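TqaL (Neurospora crassa, PDB 7EEH) belongs to the 2OG-Fe dioxygenase family of the cupin clan and binds an iron(III) ion in a fold built around antiparallel beta sheet. Local coordinates at residues B[161-166]-B[272-277]. The protein carries 1 engineered substitution. Sequence-based numbering, arbitrary orientation.
Sequences CTLFNL and LIFFTR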
loop_
_atom_site.group_PDB
_atom_site.type_symbol
_atom_site.label_atom_id
_atom_site.label_comp_id
_atom_site.label_asym_id
_atom_site.label_seq_id
_atom_site.Cartn_x
_atom_site.Cartn_y
_atom_site.Cartn_z
ATOM N N CYS B 161 11.354 28.438 -11.992
ATOM C CA CYS B 161 10.966 27.356 -12.883
ATOM C C CYS B 161 10.350 27.982 -14.126
ATOM O O CYS B 161 9.259 28.567 -14.057
ATOM C CB CYS B 161 9.989 26.402 -12.208
ATOM S SG CYS B 161 9.356 25.131 -13.341
ATOM N N THR B 162 11.053 27.885 -15.249
ATOM C CA THR B 162 10.518 28.343 -16.521
ATOM C C THR B 162 9.835 27.164 -17.206
ATOM O O THR B 162 10.477 26.149 -17.495
ATOM C CB THR B 162 11.606 28.932 -17.421
ATOM O OG1 THR B 162 12.388 29.857 -16.668
ATOM C CG2 THR B 162 10.966 29.689 -18.577
ATOM N N LEU B 163 8.536 27.294 -17.440
ATOM C CA LEU B 163 7.713 26.225 -17.991
ATOM C C LEU B 163 7.269 26.570 -19.407
ATOM O O LEU B 163 6.654 27.616 -19.623
ATOM C CB LEU B 163 6.498 25.968 -17.100
ATOM C CG LEU B 163 5.823 24.776 -17.789
ATOM C CD1 LEU B 163 6.021 23.461 -17.130
ATOM C CD2 LEU B 163 4.358 25.073 -18.153
ATOM N N PHE B 164 7.564 25.685 -20.360
ATOM C CA PHE B 164 7.070 25.792 -21.729
ATOM C C PHE B 164 6.064 24.686 -22.016
ATOM O O PHE B 164 6.347 23.502 -21.789
ATOM C CB PHE B 164 8.200 25.697 -22.753
ATOM C CG PHE B 164 9.066 26.912 -22.819
ATOM C CD1 PHE B 164 10.023 27.141 -21.855
ATOM C CD2 PHE B 164 8.934 27.821 -23.860
ATOM C CE1 PHE B 164 10.836 28.263 -21.913
ATOM C CE2 PHE B 164 9.739 28.944 -23.922
ATOM C CZ PHE B 164 10.691 29.162 -22.947
ATOM N N ASN B 165 4.918 25.066 -22.555
ATOM C CA ASN B 165 3.972 24.121 -23.137
ATOM C C ASN B 165 4.183 24.214 -24.647
ATOM O O ASN B 165 3.987 25.280 -25.236
ATOM C CB ASN B 165 2.552 24.480 -22.715
ATOM C CG ASN B 165 1.519 23.497 -23.203
ATOM O OD1 ASN B 165 1.826 22.499 -23.871
ATOM N ND2 ASN B 165 0.282 23.756 -22.847
ATOM N N LEU B 166 4.645 23.127 -25.263
ATOM C CA LEU B 166 5.251 23.193 -26.590
ATOM C C LEU B 166 4.677 22.114 -27.498
ATOM O O LEU B 166 4.714 20.926 -27.159
ATOM C CB LEU B 166 6.789 23.042 -26.491
ATOM C CG LEU B 166 7.568 22.781 -27.785
ATOM C CD1 LEU B 166 7.467 23.971 -28.709
ATOM C CD2 LEU B 166 9.020 22.465 -27.510
ATOM N N LEU B 272 5.080 19.324 -21.852
ATOM C CA LEU B 272 5.381 20.340 -20.853
ATOM C C LEU B 272 6.864 20.213 -20.524
ATOM O O LEU B 272 7.335 19.112 -20.233
ATOM C CB LEU B 272 4.523 20.157 -19.598
ATOM C CG LEU B 272 3.012 20.337 -19.790
ATOM C CD1 LEU B 272 2.262 19.899 -18.547
ATOM C CD2 LEU B 272 2.689 21.798 -20.150
ATOM N N ILE B 273 7.601 21.321 -20.598
ATOM C CA ILE B 273 9.040 21.324 -20.346
ATOM C C ILE B 273 9.308 22.283 -19.193
ATOM O O ILE B 273 9.076 23.494 -19.316
ATOM C CB ILE B 273 9.847 21.711 -21.593
ATOM C CG1 ILE B 273 9.510 20.769 -22.750
ATOM C CG2 ILE B 273 11.341 21.678 -21.287
ATOM C CD1 ILE B 273 10.028 21.227 -24.074
ATOM N N PHE B 274 9.780 21.740 -18.066
ATOM C CA PHE B 274 10.049 22.499 -16.847
ATOM C C PHE B 274 11.554 22.677 -16.715
ATOM O O PHE B 274 12.271 21.686 -16.557
ATOM C CB PHE B 274 9.528 21.780 -15.588
ATOM C CG PHE B 274 8.057 21.383 -15.628
ATOM C CD1 PHE B 274 7.626 20.323 -16.399
ATOM C CD2 PHE B 274 7.131 22.035 -14.821
ATOM C CE1 PHE B 274 6.290 19.938 -16.419
ATOM C CE2 PHE B 274 5.788 21.660 -14.820
ATOM C CZ PHE B 274 5.369 20.605 -15.628
ATOM N N PHE B 275 12.032 23.927 -16.761
ATOM C CA PHE B 275 13.450 24.242 -16.543
ATOM C C PHE B 275 13.576 24.916 -15.183
ATOM O O PHE B 275 13.174 26.076 -15.040
ATOM C CB PHE B 275 14.004 25.181 -17.609
ATOM C CG PHE B 275 13.967 24.661 -19.023
ATOM C CD1 PHE B 275 14.859 23.698 -19.453
ATOM C CD2 PHE B 275 13.094 25.221 -19.955
ATOM C CE1 PHE B 275 14.862 23.269 -20.782
ATOM C CE2 PHE B 275 13.092 24.795 -21.282
ATOM C CZ PHE B 275 13.978 23.821 -21.692
ATOM N N THR B 276 14.163 24.225 -14.194
ATOM C CA THR B 276 14.211 24.735 -12.826
ATOM C C THR B 276 15.649 24.965 -12.368
ATOM O O THR B 276 16.485 24.059 -12.455
ATOM C CB THR B 276 13.484 23.777 -11.865
ATOM O OG1 THR B 276 12.097 23.716 -12.230
ATOM C CG2 THR B 276 13.594 24.283 -10.423
ATOM N N ARG B 277 15.926 26.167 -11.848
ATOM C CA ARG B 277 17.274 26.499 -11.387
ATOM C C ARG B 277 17.213 27.465 -10.211
ATOM O O ARG B 277 16.193 28.118 -9.969
ATOM C CB ARG B 277 18.118 27.108 -12.506
ATOM C CG ARG B 277 17.536 28.424 -13.083
ATOM C CD ARG B 277 18.588 29.176 -13.900
ATOM N NE ARG B 277 18.036 30.331 -14.618
ATOM C CZ ARG B 277 17.673 31.475 -14.036
ATOM N NH1 ARG B 277 17.801 31.637 -12.722
ATOM N NH2 ARG B 277 17.192 32.471 -14.765
HETATM O O HOH W 1 14.458 28.647 -15.512
#
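Leu163 and Phe274 meet on the helix-covered face of two paired antiparallel strands. Their side chains run side by side, with Leu163 CG 4.2 Å above the plane of the Phe274 ring, offset toward its rim. The close fit of CD1 there is doubtful in the model. Cys161 comes to the same ring from its edge. Its SG lies 5.4 Å from the centroid of the Phe274 ring, a sulfur-aromatic contact. With SG anti to the backbone N (chi1 174°), the sulfur also packs on Phe274 CB. Further along, Leu272 CD2 touches Leu163 CD2 and lies against Asn165 CB.

The other face carries Phe164, Ile273, Phe275 and Thr162. Phe164 CD1 reaches the edge of the Phe275 ring, 3.9 Å from Phe275 CE2. Within its own strand, Ile273 lays CG2 over one face of that ring, near the rim. Ile273 CD1 meets Leu166 CD2 at 3.8 Å. Phe275 faces the metal side: it touches the iron ligand Asp186, and its side chain comes within about 5 Å of the iron(III) ion at nearest atoms.

Two hydrogen-bonded pairs join the backbones, Thr162 with Phe275 and Phe164 with Ile273. Each gives two N-H...O bonds, and the straightest runs from Phe275 N to Thr162 O (2.8 Å, 170°). At the polar edge, a water donates to Phe275 O at 2.9 Å and bonds Thr162 OG1 at 2.7 Å. Phe275 O thus takes both this water and Thr162 N.

Such pairing is consistent with the double-stranded beta-helix (jelly-roll) core of this family. The two strands are neighbours in the middle of the large antiparallel sheet, with 74-84 beside 158-170 and 190-199 beside 267-277. Helix 128-141 packs on Leu163, Leu272 and Phe274.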